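Local coordinates for protein nicotinate-nucleotide pyrophosphorylase (Pyrococcus furiosus, PDB 2I14) that probably catalyses the ATP-dependent joining of nicotinate to 5-phosphoribosyl 1-diphosphate, giving nicotinate mononucleotide in NAD biosynthesis, at residues 76-81 with 96-101; 67-72 with 363-368; 42-47 with 308-313. All coordinates share one frame; numbering follows the deposited sequence.

Contact 1 (76-81 with 96-101)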
loop_
_atom_site.group_PDB
_atom_site.type_symbol
_atom_site.label_atom_id
_atom_site.label_comp_id
_atom_site.label_asym_id
_atom_site.label_seq_id
_atom_site.Cartn_x
_atom_site.Cartn_y
_atom_site.Cartn_z
ATOM N N PRO A 76 -42.003 35.706 -4.054
ATOM C CA PRO A 76 -42.950 35.199 -3.050
ATOM C C PRO A 76 -42.425 34.253 -1.963
ATOM O O PRO A 76 -43.124 33.302 -1.589
ATOM C CB PRO A 76 -44.010 34.514 -3.904
ATOM C CG PRO A 76 -44.007 35.325 -5.141
ATOM C CD PRO A 76 -42.550 35.531 -5.412
ATOM N N VAL A 77 -41.235 34.511 -1.427
ATOM C CA VAL A 77 -40.681 33.621 -0.409
ATOM C C VAL A 77 -39.842 34.273 0.686
ATOM O O VAL A 77 -39.436 35.429 0.580
ATOM C CB VAL A 77 -39.790 32.540 -1.058
ATOM C CG1 VAL A 77 -40.608 31.671 -2.004
ATOM C CG2 VAL A 77 -38.636 33.210 -1.798
ATOM N N ASN A 78 -39.590 33.503 1.741
ATOM C CA ASN A 78 -38.752 33.950 2.847
ATOM C C ASN A 78 -37.424 33.220 2.711
ATOM O O ASN A 78 -37.382 32.070 2.269
ATOM C CB ASN A 78 -39.371 33.605 4.198
ATOM C CG ASN A 78 -40.634 34.377 4.462
ATOM O OD1 ASN A 78 -40.779 35.516 4.016
ATOM N ND2 ASN A 78 -41.555 33.770 5.203
ATOM N N VAL A 79 -36.338 33.879 3.085
ATOM C CA VAL A 79 -35.033 33.259 2.973
ATOM C C VAL A 79 -34.204 33.480 4.232
ATOM O O VAL A 79 -33.702 34.579 4.476
ATOM C CB VAL A 79 -34.260 33.824 1.766
ATOM C CG1 VAL A 79 -32.959 33.071 1.600
ATOM C CG2 VAL A 79 -35.108 33.741 0.507
ATOM N N TYR A 80 -34.071 32.438 5.044
ATOM C CA TYR A 80 -33.275 32.537 6.266
ATOM C C TYR A 80 -31.891 31.997 5.921
ATOM O O TYR A 80 -31.750 31.148 5.036
ATOM C CB TYR A 80 -33.903 31.710 7.391
ATOM C CG TYR A 80 -35.414 31.780 7.427
ATOM C CD1 TYR A 80 -36.176 31.199 6.409
ATOM C CD2 TYR A 80 -36.084 32.399 8.482
ATOM C CE1 TYR A 80 -37.569 31.227 6.441
ATOM C CE2 TYR A 80 -37.480 32.430 8.528
ATOM C CZ TYR A 80 -38.219 31.838 7.503
ATOM O OH TYR A 80 -39.602 31.825 7.542
ATOM N N ALA A 81 -30.866 32.486 6.600
ATOM C CA ALA A 81 -29.524 32.020 6.297
ATOM C C ALA A 81 -28.529 32.258 7.426
ATOM O O ALA A 81 -28.863 32.827 8.468
ATOM C CB ALA A 81 -29.023 32.687 5.021
ATOM N N GLN A 96 -32.244 28.438 4.176
ATOM C CA GLN A 96 -33.570 27.849 4.003
ATOM C C GLN A 96 -34.447 28.752 3.147
ATOM O O GLN A 96 -34.152 29.933 2.975
ATOM C CB GLN A 96 -34.230 27.630 5.363
ATOM C CG GLN A 96 -33.406 26.773 6.293
ATOM C CD GLN A 96 -34.044 26.605 7.663
ATOM O OE1 GLN A 96 -34.269 27.584 8.380
ATOM N NE2 GLN A 96 -34.335 25.356 8.038
ATOM N N ILE A 97 -35.508 28.190 2.584
ATOM C CA ILE A 97 -36.422 28.976 1.780
ATOM C C ILE A 97 -37.839 28.513 2.029
ATOM O O ILE A 97 -38.117 27.310 2.068
ATOM C CB ILE A 97 -36.147 28.850 0.291
ATOM C CG1 ILE A 97 -34.740 29.335 -0.028
ATOM C CG2 ILE A 97 -37.152 29.694 -0.477
ATOM C CD1 ILE A 97 -34.419 29.307 -1.508
ATOM N N GLU A 98 -38.744 29.468 2.199
ATOM C CA GLU A 98 -40.129 29.126 2.447
ATOM C C GLU A 98 -41.052 29.737 1.403
ATOM O O GLU A 98 -40.882 30.888 1.001
ATOM C CB GLU A 98 -40.523 29.588 3.841
ATOM C CG GLU A 98 -41.698 28.839 4.391
ATOM C CD GLU A 98 -41.832 29.008 5.884
ATOM O OE1 GLU A 98 -42.738 28.371 6.471
ATOM O OE2 GLU A 98 -41.032 29.777 6.467
ATOM N N GLY A 99 -42.020 28.947 0.952
ATOM C CA GLY A 99 -42.953 29.434 -0.041
ATOM C C GLY A 99 -43.496 28.345 -0.937
ATOM O O GLY A 99 -43.300 27.153 -0.690
ATOM N N ASP A 100 -44.196 28.764 -1.983
ATOM C CA ASP A 100 -44.774 27.832 -2.935
ATOM C C ASP A 100 -43.626 27.354 -3.809
ATOM O O ASP A 100 -42.991 28.162 -4.493
ATOM C CB ASP A 100 -45.824 28.555 -3.786
ATOM C CG ASP A 100 -46.702 27.599 -4.595
ATOM O OD1 ASP A 100 -47.553 28.096 -5.371
ATOM O OD2 ASP A 100 -46.548 26.363 -4.454
ATOM N N TYR A 101 -43.345 26.052 -3.778
ATOM C CA TYR A 101 -42.255 25.522 -4.588
ATOM C C TYR A 101 -42.432 25.996 -6.019
ATOM O O TYR A 101 -41.457 26.254 -6.725
ATOM C CB TYR A 101 -42.221 23.992 -4.583
ATOM C CG TYR A 101 -41.053 23.468 -5.385
ATOM C CD1 TYR A 101 -39.760 23.541 -4.881
ATOM C CD2 TYR A 101 -41.222 22.999 -6.692
ATOM C CE1 TYR A 101 -38.660 23.169 -5.656
ATOM C CE2 TYR A 101 -40.128 22.625 -7.477
ATOM C CZ TYR A 101 -38.852 22.716 -6.950
ATOM O OH TYR A 101 -37.755 22.381 -7.710
#
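Two neighbouring strands of the large antiparallel sheet, 77-81 and 96-98, both from the quinolinate phosphoribosyltransferase N-terminal family region, make this contact; their short axes come within 4.6 Å and run at 162° to each other. The register is fixed where N78 faces E98: E98 N donates to N78 O over 2.9 Å, while the return bond from N78 N to E98 O is less certain. One step on, Q96 N binds Y80 O at 2.9 Å, whereas the return bond from Y80 N to Q96 O is weak. On the face carrying V77, V79 and I97, the CG2 methyl of I97 lies 3.9 Å from V77 CB, and F104 of helix 101-104 and L72 of helix 65-72 cover this apolar side. The face with N78, Y80, Q96 and E98 is polar. The side chains of Q96 and N78 turn to other partners, Q96 NE2 to D47 OD1 and N78 OD1 to N367 N. The chain turns a corner at G99, whose backbone angles call for glycine. Y80 leans its ring along the strand past N78, and E98, extended with CG anti to N (chi1 -157°), rises to meet its hydroxyl; ring and carboxylate planes are 43° apart. R327 forms a salt bridge to the same oxygen, E98 OE2, which Y80 OH meets nearly along its C-O axis at 2.7 Å.

Contact 2 (67-72 with 363-368)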
loop_
_atom_site.group_PDB
_atom_site.type_symbol
_atom_site.label_atom_id
_atom_site.label_comp_id
_atom_site.label_asym_id
_atom_site.label_seq_id
_atom_site.Cartn_x
_atom_site.Cartn_y
_atom_site.Cartn_z
ATOM N N GLU A 67 -25.212 37.062 -3.205
ATOM C CA GLU A 67 -25.785 36.824 -4.518
ATOM C C GLU A 67 -27.109 36.071 -4.456
ATOM O O GLU A 67 -28.001 36.332 -5.252
ATOM C CB GLU A 67 -24.824 36.039 -5.404
ATOM C CG GLU A 67 -23.524 36.742 -5.727
ATOM C CD GLU A 67 -22.820 36.110 -6.920
ATOM O OE1 GLU A 67 -22.719 34.868 -6.965
ATOM O OE2 GLU A 67 -22.361 36.846 -7.814
ATOM N N VAL A 68 -27.253 35.139 -3.525
ATOM C CA VAL A 68 -28.506 34.400 -3.450
ATOM C C VAL A 68 -29.667 35.303 -3.060
ATOM O O VAL A 68 -30.785 35.147 -3.556
ATOM C CB VAL A 68 -28.407 33.208 -2.468
ATOM C CG1 VAL A 68 -29.800 32.728 -2.064
ATOM C CG2 VAL A 68 -27.649 32.062 -3.140
ATOM N N ALA A 69 -29.407 36.251 -2.170
ATOM C CA ALA A 69 -30.452 37.168 -1.759
ATOM C C ALA A 69 -30.801 38.047 -2.970
ATOM O O ALA A 69 -31.969 38.268 -3.281
ATOM C CB ALA A 69 -29.970 38.014 -0.590
ATOM N N LYS A 70 -29.778 38.522 -3.667
ATOM C CA LYS A 70 -29.983 39.362 -4.839
ATOM C C LYS A 70 -30.645 38.596 -5.982
ATOM O O LYS A 70 -30.967 39.180 -7.011
ATOM C CB LYS A 70 -28.646 39.941 -5.330
ATOM C CG LYS A 70 -27.979 40.942 -4.376
ATOM C CD LYS A 70 -28.104 42.397 -4.852
ATOM C CE LYS A 70 -29.562 42.896 -4.861
ATOM N NZ LYS A 70 -29.733 44.316 -5.363
ATOM N N LEU A 71 -30.846 37.298 -5.808
ATOM C CA LEU A 71 -31.472 36.484 -6.853
ATOM C C LEU A 71 -32.938 36.185 -6.533
ATOM O O LEU A 71 -33.812 36.268 -7.405
ATOM C CB LEU A 71 -30.723 35.157 -7.023
ATOM C CG LEU A 71 -31.361 34.158 -7.999
ATOM C CD1 LEU A 71 -30.961 34.489 -9.440
ATOM C CD2 LEU A 71 -30.929 32.754 -7.635
ATOM N N LEU A 72 -33.198 35.812 -5.285
ATOM C CA LEU A 72 -34.550 35.506 -4.852
ATOM C C LEU A 72 -35.281 36.796 -4.508
ATOM O O LEU A 72 -36.437 36.779 -4.062
ATOM C CB LEU A 72 -34.514 34.574 -3.638
ATOM C CG LEU A 72 -34.434 33.065 -3.899
ATOM C CD1 LEU A 72 -34.069 32.782 -5.358
ATOM C CD2 LEU A 72 -33.428 32.456 -2.927
ATOM N N PRO A 363 -33.264 35.610 9.378
ATOM C CA PRO A 363 -34.023 36.107 8.223
ATOM C C PRO A 363 -33.236 37.115 7.384
ATOM O O PRO A 363 -32.671 38.070 7.928
ATOM C CB PRO A 363 -35.253 36.743 8.867
ATOM C CG PRO A 363 -35.445 35.926 10.093
ATOM C CD PRO A 363 -34.036 35.796 10.620
ATOM N N ILE A 364 -33.188 36.895 6.068
ATOM C CA ILE A 364 -32.483 37.820 5.181
ATOM C C ILE A 364 -33.408 38.343 4.080
ATOM O O ILE A 364 -33.152 39.394 3.495
ATOM C CB ILE A 364 -31.215 37.179 4.531
ATOM C CG1 ILE A 364 -31.600 36.329 3.329
ATOM C CG2 ILE A 364 -30.467 36.337 5.556
ATOM C CD1 ILE A 364 -30.434 36.011 2.458
ATOM N N ILE A 365 -34.473 37.602 3.798
ATOM C CA ILE A 365 -35.443 38.020 2.797
ATOM C C ILE A 365 -36.861 37.712 3.237
ATOM O O ILE A 365 -37.257 36.551 3.360
ATOM C CB ILE A 365 -35.203 37.366 1.420
ATOM C CG1 ILE A 365 -34.192 38.199 0.634
ATOM C CG2 ILE A 365 -36.520 37.261 0.647
ATOM C CD1 ILE A 365 -34.063 37.808 -0.825
ATOM N N GLU A 366 -37.617 38.776 3.482
ATOM C CA GLU A 366 -39.004 38.660 3.896
ATOM C C GLU A 366 -39.901 38.951 2.693
ATOM O O GLU A 366 -40.002 40.087 2.228
ATOM C CB GLU A 366 -39.295 39.639 5.036
ATOM C CG GLU A 366 -40.744 39.639 5.482
ATOM C CD GLU A 366 -41.246 38.246 5.805
ATOM O OE1 GLU A 366 -40.828 37.697 6.848
ATOM O OE2 GLU A 366 -42.052 37.699 5.010
ATOM N N ASN A 367 -40.534 37.900 2.189
ATOM C CA ASN A 367 -41.413 38.003 1.039
ATOM C C ASN A 367 -40.787 38.806 -0.100
ATOM O O ASN A 367 -41.297 39.845 -0.501
ATOM C CB ASN A 367 -42.745 38.619 1.454
ATOM C CG ASN A 367 -43.739 38.671 0.311
ATOM O OD1 ASN A 367 -43.919 37.690 -0.412
ATOM N ND2 ASN A 367 -44.397 39.813 0.145
ATOM N N GLY A 368 -39.669 38.305 -0.613
ATOM C CA GLY A 368 -38.988 38.965 -1.710
ATOM C C GLY A 368 -38.315 40.268 -1.335
ATOM O O GLY A 368 -37.761 40.948 -2.189
#
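A69, on helix 65-72, presents its methyl to two consecutive isoleucines of strand 357-365, and this is the tight part of the contact. A69 CB lies 3.7 Å from I364 CD1 and 4.1 Å from I365 CD1, so the two terminal methyls converge on one small side chain. I364 gets there with CG1 placed between its backbone N and carbonyl carbon (chi1 81°), while the extended outer torsion of I365 (chi2 -169°) carries its CD1 toward the helix backbone. That same I365 CD1 reaches L72 CB at 4.3 Å, one helical turn after A69. No hydrogen bond crosses between the segments, and the helix and strand axes stay 9.0 Å apart at an angle of 49°, so the contact rests mainly on side-chain ends. Toward L72 and G368 it thins out: the nearest approach of G368 is its CA at 4.1 Å from L72 O. P363, E366 and N367 are on the exposed side of the second segment, and the main-chain N of N367 is bonded to N78 OD1. V79 of the adjacent strand touches L72, I364 and I365, and F374 from a loop packs on A69. Both I364 and I365 face V79, and each makes a backbone hydrogen bond with it. Two residues set opposite one identify a classic beta bulge, here on a sheet face covered by a helix.

Contact 3 (42-47 with 308-313)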
loop_
_atom_site.group_PDB
_atom_site.type_symbol
_atom_site.label_atom_id
_atom_site.label_comp_id
_atom_site.label_asym_id
_atom_site.label_seq_id
_atom_site.Cartn_x
_atom_site.Cartn_y
_atom_site.Cartn_z
ATOM N N LYS A 42 -48.800 25.043 -2.893
ATOM C CA LYS A 42 -48.677 24.784 -1.463
ATOM C C LYS A 42 -47.346 25.270 -0.883
ATOM O O LYS A 42 -46.323 25.305 -1.572
ATOM C CB LYS A 42 -48.867 23.296 -1.164
ATOM C CG LYS A 42 -47.958 22.373 -1.937
ATOM C CD LYS A 42 -48.026 20.960 -1.367
ATOM C CE LYS A 42 -49.429 20.374 -1.437
ATOM N NZ LYS A 42 -49.484 19.038 -0.789
ATOM N N LYS A 43 -47.387 25.650 0.392
ATOM C CA LYS A 43 -46.221 26.161 1.109
ATOM C C LYS A 43 -45.277 25.041 1.539
ATOM O O LYS A 43 -45.704 24.026 2.101
ATOM C CB LYS A 43 -46.670 26.959 2.345
ATOM C CG LYS A 43 -46.367 28.472 2.324
ATOM C CD LYS A 43 -47.111 29.234 1.215
ATOM C CE LYS A 43 -47.325 30.720 1.568
ATOM N NZ LYS A 43 -46.075 31.503 1.871
ATOM N N VAL A 44 -43.989 25.238 1.267
ATOM C CA VAL A 44 -42.960 24.271 1.619
ATOM C C VAL A 44 -41.722 24.989 2.134
ATOM O O VAL A 44 -41.475 26.152 1.807
ATOM C CB VAL A 44 -42.528 23.419 0.405
ATOM C CG1 VAL A 44 -43.670 22.522 -0.046
ATOM C CG2 VAL A 44 -42.070 24.334 -0.735
ATOM N N LEU A 45 -40.952 24.283 2.953
ATOM C CA LEU A 45 -39.714 24.817 3.488
ATOM C C LEU A 45 -38.604 23.934 2.941
ATOM O O LEU A 45 -38.583 22.724 3.180
ATOM C CB LEU A 45 -39.712 24.771 5.016
ATOM C CG LEU A 45 -38.450 25.313 5.708
ATOM C CD1 LEU A 45 -38.171 26.725 5.246
ATOM C CD2 LEU A 45 -38.628 25.266 7.217
ATOM N N ALA A 46 -37.700 24.539 2.181
ATOM C CA ALA A 46 -36.587 23.802 1.607
ATOM C C ALA A 46 -35.297 24.128 2.372
ATOM O O ALA A 46 -35.102 25.240 2.867
ATOM C CB ALA A 46 -36.443 24.134 0.114
ATOM N N ASP A 47 -34.434 23.123 2.470
ATOM C CA ASP A 47 -33.159 23.213 3.164
ATOM C C ASP A 47 -32.007 23.121 2.175
ATOM O O ASP A 47 -32.118 22.482 1.121
ATOM C CB ASP A 47 -33.030 22.037 4.137
ATOM C CG ASP A 47 -33.068 22.460 5.594
ATOM O OD1 ASP A 47 -33.440 23.626 5.857
ATOM O OD2 ASP A 47 -32.738 21.618 6.474
ATOM N N LEU A 308 -30.567 21.455 -2.494
ATOM C CA LEU A 308 -31.793 22.065 -1.981
ATOM C C LEU A 308 -32.862 20.975 -1.842
ATOM O O LEU A 308 -33.315 20.402 -2.838
ATOM C CB LEU A 308 -32.275 23.153 -2.953
ATOM C CG LEU A 308 -33.548 23.943 -2.621
ATOM C CD1 LEU A 308 -34.808 23.094 -2.794
ATOM C CD2 LEU A 308 -33.440 24.451 -1.194
ATOM N N ASP A 309 -33.270 20.685 -0.613
ATOM C CA ASP A 309 -34.286 19.654 -0.393
ATOM C C ASP A 309 -35.412 20.077 0.544
ATOM O O ASP A 309 -35.161 20.511 1.667
ATOM C CB ASP A 309 -33.652 18.392 0.185
ATOM C CG ASP A 309 -32.441 17.935 -0.593
ATOM O OD1 ASP A 309 -32.472 17.972 -1.842
ATOM O OD2 ASP A 309 -31.457 17.521 0.049
ATOM N N ILE A 310 -36.654 19.930 0.084
ATOM C CA ILE A 310 -37.814 20.270 0.912
ATOM C C ILE A 310 -37.872 19.322 2.111
ATOM O O ILE A 310 -37.981 18.109 1.962
ATOM C CB ILE A 310 -39.122 20.203 0.094
ATOM C CG1 ILE A 310 -39.044 19.073 -0.923
ATOM C CG2 ILE A 310 -39.337 21.511 -0.642
ATOM C CD1 ILE A 310 -40.115 19.155 -1.985
ATOM N N VAL A 311 -37.760 19.899 3.299
ATOM C CA VAL A 311 -37.769 19.146 4.545
ATOM C C VAL A 311 -39.086 19.310 5.301
ATOM O O VAL A 311 -39.291 18.700 6.350
ATOM C CB VAL A 311 -36.636 19.608 5.460
ATOM C CG1 VAL A 311 -35.313 19.537 4.723
ATOM C CG2 VAL A 311 -36.903 21.020 5.919
ATOM N N GLU A 312 -39.974 20.143 4.764
ATOM C CA GLU A 312 -41.270 20.375 5.383
ATOM C C GLU A 312 -42.261 20.949 4.372
ATOM O O GLU A 312 -41.939 21.876 3.626
ATOM C CB GLU A 312 -41.120 21.329 6.569
ATOM C CG GLU A 312 -42.259 21.239 7.580
ATOM C CD GLU A 312 -42.047 22.126 8.796
ATOM O OE1 GLU A 312 -42.028 23.368 8.627
ATOM O OE2 GLU A 312 -41.899 21.580 9.914
ATOM N N VAL A 313 -43.465 20.378 4.349
ATOM C CA VAL A 313 -44.519 20.820 3.444
ATOM C C VAL A 313 -45.792 21.092 4.242
ATOM O O VAL A 313 -46.378 20.174 4.814
ATOM C CB VAL A 313 -44.819 19.749 2.379
ATOM C CG1 VAL A 313 -45.760 20.313 1.317
ATOM C CG2 VAL A 313 -43.527 19.271 1.754
#
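L45 and E312 are a hydrogen-bonded pair: L45 N donates to E312 O over 2.7 Å with an N-H...O angle of 172°. L45 O receives V311 N at 2.9 Å and a weaker bond from E312 N. D47 and D309 exchange two more bonds, D309 N lying 2.8 Å from D47 O. Because V311 and E312 both face L45, the register slips by one residue, a classic beta bulge between antiparallel strands 43-49 and 307-313. The extra residue puts V311 against D47, its CG1 3.4 Å from D47 CB, the two side chains crossing at about a right angle. On the other face V44 and V313 lie side by side and point the same way, while I310 CG2 comes 3.9 Å from V44 CB. A46 CB sits against the L308 methyls, CD2 being the nearer at 3.3 Å. Further out, Y101 and F104 cover V44. Across the interface, I188 of the second subunit packs on I310 and V313, and K42 NZ bonds to T189 O of that subunit. The side chain of D309 comes within about 5 Å of bound PCP, a phosphoribosyl pyrophosphate analogue, without being one of its pocket residues.

All three contacts meet in one antiparallel sheet. Contact 1 is continued on one side by 357-365, which also pairs with strand 77-81, and on the other by 43-49, through I97 with A46 and G99 with V44. Contacts 1 and 3 are strand pairings held by main-chain hydrogen bonds; contact 2 lays a helix on the sheet mainly by apolar side chains, with no hydrogen bond. Every touching residue of contact 2 is buried, contact 3 is mostly so, and contact 1 opens at its polar face. Contacts 2 and 3, centred about 16 Å apart, do not touch, yet segments in both reach the second subunit, and each includes a beta bulge in its sheet strand.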